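PDB 2Z6V: putative uncharacterized protein from Mycobacterium avium, which is of unknown function but is probably a sulfotransferase that moves a sulfuryl group to an unidentified acceptor. Local coordinates for residues L268-G280 against F399-G412. Sequence-based numbering, arbitrary orientation.
Sequences LIWAHRDPYKATG and FAEYLDTFDIELEG
One carboxylate, that of Asp274, both caps its own helix and holds the backbone N of Glu411 in the distant C-terminal tail. Its OD1 accepts from Lys277 N and, weakly, from Tyr276 N, making Asp274 the N-cap of the helix that follows. Asp274 OD2 turns its anti lone pair to Glu411 N, 2.8 Å away and nearly straight (168°), and has a second partner in Tyr383. A water joins Asp274 N to Glu409 O. Beside this, the CB of Arg273 points away from the tail, but its extended side chain brings the guanidinium back, laying the NE edge against the syn side of Glu411 OE1, with 3.2 Å between Arg273 NE and that oxygen; this salt bridge probably offsets the proximity of the two acids.

Farther along, an aromatic cluster takes over. His272 ND1 and Tyr402 OH share a hydrogen bond of 2.6 Å, with the hydroxyl at the imidazole edge, and a water ties that hydroxyl to Trp270 NE1 and Ala271 O. Phe406 carries His272 CE1 over one face and points its own edge at the face of Trp270, a T-shaped pair with planes at 65°. Pro275 CB sits 3.5 Å from the Phe399 ring centroid, a CH-pi contact.

Strand 267-272 of the parallel five-stranded sheet thus passes through a short loop into helix 275-285, with helix 392-405 and its tail packed against that junction, while His333 and Tyr335 of neighbouring strand 331-335 extend the aromatic cluster.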
ATOM      1  N   LEU A 268      -1.010  -2.115  16.241  1.00 30.77           N
ATOM      2  CA  LEU A 268      -1.813  -2.536  15.108  1.00 29.62           C
ATOM      3  C   LEU A 268      -3.276  -2.104  15.062  1.00 29.92           C
ATOM      4  O   LEU A 268      -4.089  -2.495  15.905  1.00 28.37           O
ATOM      5  CB  LEU A 268      -1.734  -4.059  15.005  1.00 30.18           C
ATOM      6  CG  LEU A 268      -0.320  -4.661  15.061  1.00 29.54           C
ATOM      7  CD1 LEU A 268      -0.420  -6.177  15.197  1.00 31.60           C
ATOM      8  CD2 LEU A 268       0.472  -4.283  13.816  1.00 26.61           C
ATOM      9  N   ILE A 269      -3.602  -1.294  14.060  1.00 28.58           N
ATOM     10  CA  ILE A 269      -4.972  -0.843  13.866  1.00 28.38           C
ATOM     11  C   ILE A 269      -5.538  -1.715  12.761  1.00 27.45           C
ATOM     12  O   ILE A 269      -5.115  -1.619  11.619  1.00 30.05           O
ATOM     13  CB  ILE A 269      -5.041   0.625  13.398  1.00 29.66           C
ATOM     14  CG1 ILE A 269      -4.440   1.549  14.457  1.00 27.38           C
ATOM     15  CG2 ILE A 269      -6.485   1.011  13.121  1.00 28.31           C
ATOM     16  CD1 ILE A 269      -4.414   2.987  14.040  1.00 26.11           C
ATOM     17  N   TRP A 270      -6.474  -2.585  13.110  1.00 27.76           N
ATOM     18  CA  TRP A 270      -7.100  -3.473  12.139  1.00 29.80           C
ATOM     19  C   TRP A 270      -8.337  -2.753  11.585  1.00 30.50           C
ATOM     20  O   TRP A 270      -9.250  -2.399  12.338  1.00 29.73           O
ATOM     21  CB  TRP A 270      -7.507  -4.775  12.836  1.00 31.68           C
ATOM     22  CG  TRP A 270      -7.877  -5.908  11.923  1.00 33.68           C
ATOM     23  CD1 TRP A 270      -8.378  -5.816  10.657  1.00 34.12           C
ATOM     24  CD2 TRP A 270      -7.840  -7.307  12.239  1.00 35.22           C
ATOM     25  NE1 TRP A 270      -8.659  -7.073  10.164  1.00 35.05           N
ATOM     26  CE2 TRP A 270      -8.338  -8.005  11.115  1.00 35.26           C
ATOM     27  CE3 TRP A 270      -7.435  -8.039  13.365  1.00 36.43           C
ATOM     28  CZ2 TRP A 270      -8.444  -9.404  11.081  1.00 36.15           C
ATOM     29  CZ3 TRP A 270      -7.540  -9.435  13.334  1.00 36.83           C
ATOM     30  CH2 TRP A 270      -8.041 -10.099  12.197  1.00 36.71           C
ATOM     31  N   ALA A 271      -8.354  -2.519  10.273  1.00 31.95           N
ATOM     32  CA  ALA A 271      -9.479  -1.832   9.621  1.00 31.16           C
ATOM     33  C   ALA A 271     -10.505  -2.845   9.120  1.00 29.55           C
ATOM     34  O   ALA A 271     -10.157  -3.788   8.418  1.00 27.52           O
ATOM     35  CB  ALA A 271      -8.971  -0.987   8.460  1.00 29.18           C
ATOM     36  N   HIS A 272     -11.767  -2.633   9.477  1.00 29.85           N
ATOM     37  CA  HIS A 272     -12.837  -3.549   9.086  1.00 32.98           C
ATOM     38  C   HIS A 272     -13.911  -2.946   8.193  1.00 35.03           C
ATOM     39  O   HIS A 272     -14.144  -1.734   8.188  1.00 37.02           O
ATOM     40  CB  HIS A 272     -13.522  -4.117  10.333  1.00 31.82           C
ATOM     41  CG  HIS A 272     -12.595  -4.837  11.259  1.00 32.33           C
ATOM     42  ND1 HIS A 272     -12.039  -6.060  10.951  1.00 32.08           N
ATOM     43  CD2 HIS A 272     -12.103  -4.492  12.473  1.00 30.52           C
ATOM     44  CE1 HIS A 272     -11.243  -6.438  11.936  1.00 32.37           C
ATOM     45  NE2 HIS A 272     -11.263  -5.503  12.870  1.00 31.57           N
ATOM     46  N   ARG A 273     -14.575  -3.821   7.450  1.00 36.94           N
ATOM     47  CA  ARG A 273     -15.657  -3.433   6.560  1.00 37.56           C
ATOM     48  C   ARG A 273     -16.295  -4.694   6.001  1.00 38.40           C
ATOM     49  O   ARG A 273     -15.683  -5.767   6.021  1.00 37.02           O
ATOM     50  CB  ARG A 273     -15.142  -2.566   5.406  1.00 37.32           C
ATOM     51  CG  ARG A 273     -16.251  -2.115   4.465  1.00 41.16           C
ATOM     52  CD  ARG A 273     -15.791  -1.076   3.453  1.00 43.86           C
ATOM     53  NE  ARG A 273     -16.907  -0.597   2.642  1.00 46.34           N
ATOM     54  CZ  ARG A 273     -16.809   0.323   1.685  1.00 48.45           C
ATOM     55  NH1 ARG A 273     -15.636   0.880   1.403  1.00 49.34           N
ATOM     56  NH2 ARG A 273     -17.891   0.694   1.011  1.00 48.42           N
ATOM     57  N   ASP A 274     -17.533  -4.557   5.530  1.00 39.11           N
ATOM     58  CA  ASP A 274     -18.282  -5.654   4.921  1.00 38.65           C
ATOM     59  C   ASP A 274     -17.317  -6.394   3.987  1.00 38.38           C
ATOM     60  O   ASP A 274     -16.857  -5.834   2.994  1.00 37.89           O
ATOM     61  CB  ASP A 274     -19.444  -5.062   4.117  1.00 40.05           C
ATOM     62  CG  ASP A 274     -20.361  -6.115   3.542  1.00 41.87           C
ATOM     63  OD1 ASP A 274     -19.858  -7.160   3.067  1.00 41.42           O
ATOM     64  OD2 ASP A 274     -21.591  -5.878   3.556  1.00 42.53           O
ATOM     65  N   PRO A 275     -16.994  -7.660   4.296  1.00 38.81           N
ATOM     66  CA  PRO A 275     -16.071  -8.450   3.465  1.00 39.07           C
ATOM     67  C   PRO A 275     -16.559  -8.755   2.048  1.00 40.31           C
ATOM     68  O   PRO A 275     -15.754  -8.845   1.117  1.00 39.78           O
ATOM     69  CB  PRO A 275     -15.869  -9.719   4.288  1.00 37.81           C
ATOM     70  CG  PRO A 275     -17.204  -9.876   4.964  1.00 38.99           C
ATOM     71  CD  PRO A 275     -17.512  -8.463   5.417  1.00 38.39           C
ATOM     72  N   TYR A 276     -17.870  -8.928   1.889  1.00 40.91           N
ATOM     73  CA  TYR A 276     -18.445  -9.221   0.579  1.00 39.78           C
ATOM     74  C   TYR A 276     -18.285  -7.986  -0.305  1.00 40.30           C
ATOM     75  O   TYR A 276     -17.915  -8.087  -1.478  1.00 39.76           O
ATOM     76  CB  TYR A 276     -19.927  -9.581   0.723  1.00 39.72           C
ATOM     77  CG  TYR A 276     -20.189 -10.689   1.724  1.00 40.35           C
ATOM     78  CD1 TYR A 276     -19.571 -11.929   1.595  1.00 40.45           C
ATOM     79  CD2 TYR A 276     -21.057 -10.494   2.802  1.00 41.11           C
ATOM     80  CE1 TYR A 276     -19.807 -12.951   2.510  1.00 41.57           C
ATOM     81  CE2 TYR A 276     -21.302 -11.512   3.726  1.00 38.91           C
ATOM     82  CZ  TYR A 276     -20.675 -12.735   3.570  1.00 40.65           C
ATOM     83  OH  TYR A 276     -20.925 -13.758   4.452  1.00 42.57           O
ATOM     84  N   LYS A 277     -18.554  -6.819   0.276  1.00 38.31           N
ATOM     85  CA  LYS A 277     -18.439  -5.558  -0.434  1.00 37.68           C
ATOM     86  C   LYS A 277     -16.980  -5.355  -0.845  1.00 38.49           C
ATOM     87  O   LYS A 277     -16.668  -5.141  -2.019  1.00 39.46           O
ATOM     88  CB  LYS A 277     -18.881  -4.419   0.482  1.00 39.24           C
ATOM     89  CG  LYS A 277     -19.563  -3.246  -0.209  1.00 42.76           C
ATOM     90  CD  LYS A 277     -18.646  -2.502  -1.154  1.00 46.68           C
ATOM     91  CE  LYS A 277     -19.349  -1.281  -1.742  1.00 49.01           C
ATOM     92  NZ  LYS A 277     -18.468  -0.516  -2.674  1.00 51.47           N
ATOM     93  N   ALA A 278     -16.083  -5.442   0.129  1.00 37.05           N
ATOM     94  CA  ALA A 278     -14.667  -5.257  -0.123  1.00 36.47           C
ATOM     95  C   ALA A 278     -14.129  -6.184  -1.208  1.00 36.54           C
ATOM     96  O   ALA A 278     -13.240  -5.802  -1.962  1.00 37.97           O
ATOM     97  CB  ALA A 278     -13.883  -5.453   1.165  1.00 35.78           C
ATOM     98  N   THR A 279     -14.667  -7.395  -1.295  1.00 36.00           N
ATOM     99  CA  THR A 279     -14.208  -8.360  -2.290  1.00 35.69           C
ATOM    100  C   THR A 279     -14.556  -7.939  -3.712  1.00 36.20           C
ATOM    101  O   THR A 279     -13.724  -8.014  -4.619  1.00 35.85           O
ATOM    102  CB  THR A 279     -14.803  -9.753  -2.016  1.00 36.90           C
ATOM    103  OG1 THR A 279     -14.271 -10.260  -0.784  1.00 36.30           O
ATOM    104  CG2 THR A 279     -14.466 -10.720  -3.146  1.00 36.74           C
ATOM    105  N   GLY A 280     -15.793  -7.499  -3.904  1.00 37.42           N
ATOM    106  CA  GLY A 280     -16.224  -7.070  -5.220  1.00 36.59           C
ATOM    107  C   GLY A 280     -15.524  -5.783  -5.605  1.00 36.95           C
ATOM    108  O   GLY A 280     -15.252  -5.533  -6.784  1.00 36.96           O
ATOM    109  N   PHE A 399     -15.162 -15.888   5.047  1.00 44.07           N
ATOM    110  CA  PHE A 399     -15.256 -14.881   6.099  1.00 43.70           C
ATOM    111  C   PHE A 399     -16.111 -15.285   7.290  1.00 43.32           C
ATOM    112  O   PHE A 399     -16.439 -14.447   8.130  1.00 42.18           O
ATOM    113  CB  PHE A 399     -15.824 -13.582   5.517  1.00 45.06           C
ATOM    114  CG  PHE A 399     -15.140 -13.125   4.260  1.00 45.66           C
ATOM    115  CD1 PHE A 399     -13.803 -12.729   4.279  1.00 46.44           C
ATOM    116  CD2 PHE A 399     -15.832 -13.086   3.054  1.00 45.28           C
ATOM    117  CE1 PHE A 399     -13.170 -12.299   3.116  1.00 45.72           C
ATOM    118  CE2 PHE A 399     -15.210 -12.659   1.888  1.00 44.63           C
ATOM    119  CZ  PHE A 399     -13.877 -12.264   1.918  1.00 45.80           C
ATOM    120  N   ALA A 400     -16.477 -16.561   7.363  1.00 43.71           N
ATOM    121  CA  ALA A 400     -17.310 -17.060   8.454  1.00 42.02           C
ATOM    122  C   ALA A 400     -16.760 -16.668   9.819  1.00 42.09           C
ATOM    123  O   ALA A 400     -17.433 -15.982  10.589  1.00 42.65           O
ATOM    124  CB  ALA A 400     -17.440 -18.574   8.358  1.00 41.91           C
ATOM    125  N   GLU A 401     -15.537 -17.104  10.114  1.00 41.89           N
ATOM    126  CA  GLU A 401     -14.902 -16.799  11.391  1.00 42.44           C
ATOM    127  C   GLU A 401     -14.808 -15.293  11.559  1.00 42.00           C
ATOM    128  O   GLU A 401     -15.255 -14.737  12.556  1.00 42.50           O
ATOM    129  CB  GLU A 401     -13.494 -17.394  11.450  1.00 44.36           C
ATOM    130  CG  GLU A 401     -12.878 -17.374  12.844  1.00 45.98           C
ATOM    131  CD  GLU A 401     -11.361 -17.491  12.831  1.00 47.77           C
ATOM    132  OE1 GLU A 401     -10.813 -18.230  11.981  1.00 46.29           O
ATOM    133  OE2 GLU A 401     -10.715 -16.849  13.690  1.00 49.87           O
ATOM    134  N   TYR A 402     -14.219 -14.645  10.563  1.00 41.62           N
ATOM    135  CA  TYR A 402     -14.043 -13.201  10.554  1.00 40.72           C
ATOM    136  C   TYR A 402     -15.303 -12.442  10.970  1.00 41.04           C
ATOM    137  O   TYR A 402     -15.260 -11.590  11.859  1.00 40.49           O
ATOM    138  CB  TYR A 402     -13.616 -12.756   9.154  1.00 40.28           C
ATOM    139  CG  TYR A 402     -13.337 -11.277   9.034  1.00 40.66           C
ATOM    140  CD1 TYR A 402     -12.297 -10.690   9.750  1.00 40.74           C
ATOM    141  CD2 TYR A 402     -14.104 -10.464   8.197  1.00 38.74           C
ATOM    142  CE1 TYR A 402     -12.022  -9.337   9.635  1.00 40.37           C
ATOM    143  CE2 TYR A 402     -13.836  -9.107   8.076  1.00 38.11           C
ATOM    144  CZ  TYR A 402     -12.792  -8.551   8.798  1.00 39.03           C
ATOM    145  OH  TYR A 402     -12.501  -7.211   8.693  1.00 40.44           O
ATOM    146  N   LEU A 403     -16.422 -12.740  10.317  1.00 42.47           N
ATOM    147  CA  LEU A 403     -17.675 -12.061  10.632  1.00 44.32           C
ATOM    148  C   LEU A 403     -18.174 -12.475  12.002  1.00 45.15           C
ATOM    149  O   LEU A 403     -18.910 -11.735  12.656  1.00 46.34           O
ATOM    150  CB  LEU A 403     -18.743 -12.371   9.576  1.00 43.10           C
ATOM    151  CG  LEU A 403     -18.541 -11.701   8.215  1.00 44.22           C
ATOM    152  CD1 LEU A 403     -19.534 -12.252   7.212  1.00 42.64           C
ATOM    153  CD2 LEU A 403     -18.702 -10.196   8.364  1.00 44.46           C
ATOM    154  N   ASP A 404     -17.758 -13.656  12.441  1.00 44.56           N
ATOM    155  CA  ASP A 404     -18.182 -14.156  13.733  1.00 44.96           C
ATOM    156  C   ASP A 404     -17.419 -13.528  14.892  1.00 45.26           C
ATOM    157  O   ASP A 404     -17.976 -13.322  15.973  1.00 46.36           O
ATOM    158  CB  ASP A 404     -18.029 -15.671  13.788  1.00 47.22           C
ATOM    159  CG  ASP A 404     -18.533 -16.245  15.084  1.00 50.12           C
ATOM    160  OD1 ASP A 404     -19.743 -16.094  15.359  1.00 51.39           O
ATOM    161  OD2 ASP A 404     -17.720 -16.834  15.830  1.00 52.85           O
ATOM    162  N   THR A 405     -16.146 -13.221  14.680  1.00 43.16           N
ATOM    163  CA  THR A 405     -15.360 -12.628  15.746  1.00 41.95           C
ATOM    164  C   THR A 405     -15.450 -11.102  15.797  1.00 41.87           C
ATOM    165  O   THR A 405     -15.268 -10.504  16.856  1.00 42.42           O
ATOM    166  CB  THR A 405     -13.875 -13.078  15.658  1.00 40.97           C
ATOM    167  OG1 THR A 405     -13.016 -11.932  15.660  1.00 39.88           O
ATOM    168  CG2 THR A 405     -13.633 -13.894  14.417  1.00 38.39           C
ATOM    169  N   PHE A 406     -15.749 -10.475  14.664  1.00 42.45           N
ATOM    170  CA  PHE A 406     -15.853  -9.019  14.599  1.00 43.51           C
ATOM    171  C   PHE A 406     -17.259  -8.570  14.214  1.00 45.38           C
ATOM    172  O   PHE A 406     -17.837  -9.063  13.251  1.00 46.66           O
ATOM    173  CB  PHE A 406     -14.837  -8.466  13.599  1.00 41.54           C
ATOM    174  CG  PHE A 406     -13.412  -8.709  13.995  1.00 37.59           C
ATOM    175  CD1 PHE A 406     -12.885  -8.114  15.133  1.00 36.11           C
ATOM    176  CD2 PHE A 406     -12.595  -9.535  13.229  1.00 37.53           C
ATOM    177  CE1 PHE A 406     -11.563  -8.336  15.510  1.00 35.16           C
ATOM    178  CE2 PHE A 406     -11.265  -9.767  13.596  1.00 35.81           C
ATOM    179  CZ  PHE A 406     -10.748  -9.165  14.739  1.00 35.02           C
ATOM    180  N   ASP A 407     -17.797  -7.623  14.972  1.00 47.65           N
ATOM    181  CA  ASP A 407     -19.141  -7.113  14.746  1.00 49.94           C
ATOM    182  C   ASP A 407     -19.180  -6.088  13.618  1.00 50.14           C
ATOM    183  O   ASP A 407     -19.179  -4.876  13.862  1.00 51.11           O
ATOM    184  CB  ASP A 407     -19.667  -6.501  16.047  1.00 54.10           C
ATOM    185  CG  ASP A 407     -21.068  -5.942  15.910  1.00 58.90           C
ATOM    186  OD1 ASP A 407     -21.963  -6.681  15.437  1.00 60.44           O
ATOM    187  OD2 ASP A 407     -21.270  -4.762  16.283  1.00 61.47           O
ATOM    188  N   ILE A 408     -19.229  -6.581  12.383  1.00 48.51           N
ATOM    189  CA  ILE A 408     -19.242  -5.711  11.212  1.00 47.47           C
ATOM    190  C   ILE A 408     -20.631  -5.460  10.645  1.00 48.30           C
ATOM    191  O   ILE A 408     -21.384  -6.396  10.367  1.00 48.04           O
ATOM    192  CB  ILE A 408     -18.355  -6.284  10.090  1.00 46.65           C
ATOM    193  CG1 ILE A 408     -16.909  -6.393  10.583  1.00 44.19           C
ATOM    194  CG2 ILE A 408     -18.452  -5.399   8.847  1.00 45.07           C
ATOM    195  CD1 ILE A 408     -15.957  -6.978   9.570  1.00 41.45           C
ATOM    196  N   GLU A 409     -20.950  -4.184  10.462  1.00 49.05           N
ATOM    197  CA  GLU A 409     -22.240  -3.762   9.927  1.00 51.13           C
ATOM    198  C   GLU A 409     -22.235  -3.927   8.407  1.00 51.89           C
ATOM    199  O   GLU A 409     -21.549  -3.199   7.699  1.00 52.77           O
ATOM    200  CB  GLU A 409     -22.479  -2.303  10.312  1.00 51.50           C
ATOM    201  CG  GLU A 409     -23.889  -1.795  10.110  1.00 53.62           C
ATOM    202  CD  GLU A 409     -24.151  -0.532  10.918  1.00 55.60           C
ATOM    203  OE1 GLU A 409     -23.975  -0.577  12.159  1.00 55.50           O
ATOM    204  OE2 GLU A 409     -24.526   0.501  10.319  1.00 55.54           O
ATOM    205  N   LEU A 410     -22.999  -4.888   7.905  1.00 52.91           N
ATOM    206  CA  LEU A 410     -23.040  -5.143   6.472  1.00 54.47           C
ATOM    207  C   LEU A 410     -23.789  -4.093   5.654  1.00 56.60           C
ATOM    208  O   LEU A 410     -24.686  -3.412   6.157  1.00 56.45           O
ATOM    209  CB  LEU A 410     -23.640  -6.523   6.212  1.00 52.32           C
ATOM    210  CG  LEU A 410     -22.876  -7.686   6.851  1.00 51.36           C
ATOM    211  CD1 LEU A 410     -23.547  -8.994   6.465  1.00 50.27           C
ATOM    212  CD2 LEU A 410     -21.420  -7.675   6.392  1.00 48.89           C
ATOM    213  N   GLU A 411     -23.403  -3.975   4.386  1.00 59.06           N
ATOM    214  CA  GLU A 411     -24.003  -3.021   3.452  1.00 61.14           C
ATOM    215  C   GLU A 411     -24.672  -3.790   2.304  1.00 62.41           C
ATOM    216  O   GLU A 411     -24.749  -3.296   1.179  1.00 61.84           O
ATOM    217  CB  GLU A 411     -22.913  -2.117   2.872  1.00 60.42           C
ATOM    218  CG  GLU A 411     -22.011  -1.455   3.898  1.00 60.44           C
ATOM    219  CD  GLU A 411     -20.732  -0.905   3.281  1.00 60.85           C
ATOM    220  OE1 GLU A 411     -19.862  -1.708   2.887  1.00 61.64           O
ATOM    221  OE2 GLU A 411     -20.594   0.331   3.180  1.00 61.84           O
ATOM    222  N   GLY A 412     -25.162  -4.990   2.598  1.00 64.41           N
ATOM    223  CA  GLY A 412     -25.773  -5.822   1.578  1.00 67.76           C
ATOM    224  C   GLY A 412     -27.181  -5.542   1.093  1.00 70.53           C
ATOM    225  O   GLY A 412     -27.854  -4.624   1.570  1.00 69.86           O
TER
HETATM  226  O   HOH W   1     -10.008  -6.146   7.385  1.00 37.55           O
HETATM  227  O   HOH W   2     -19.147  -2.184   6.464  1.00 48.54           O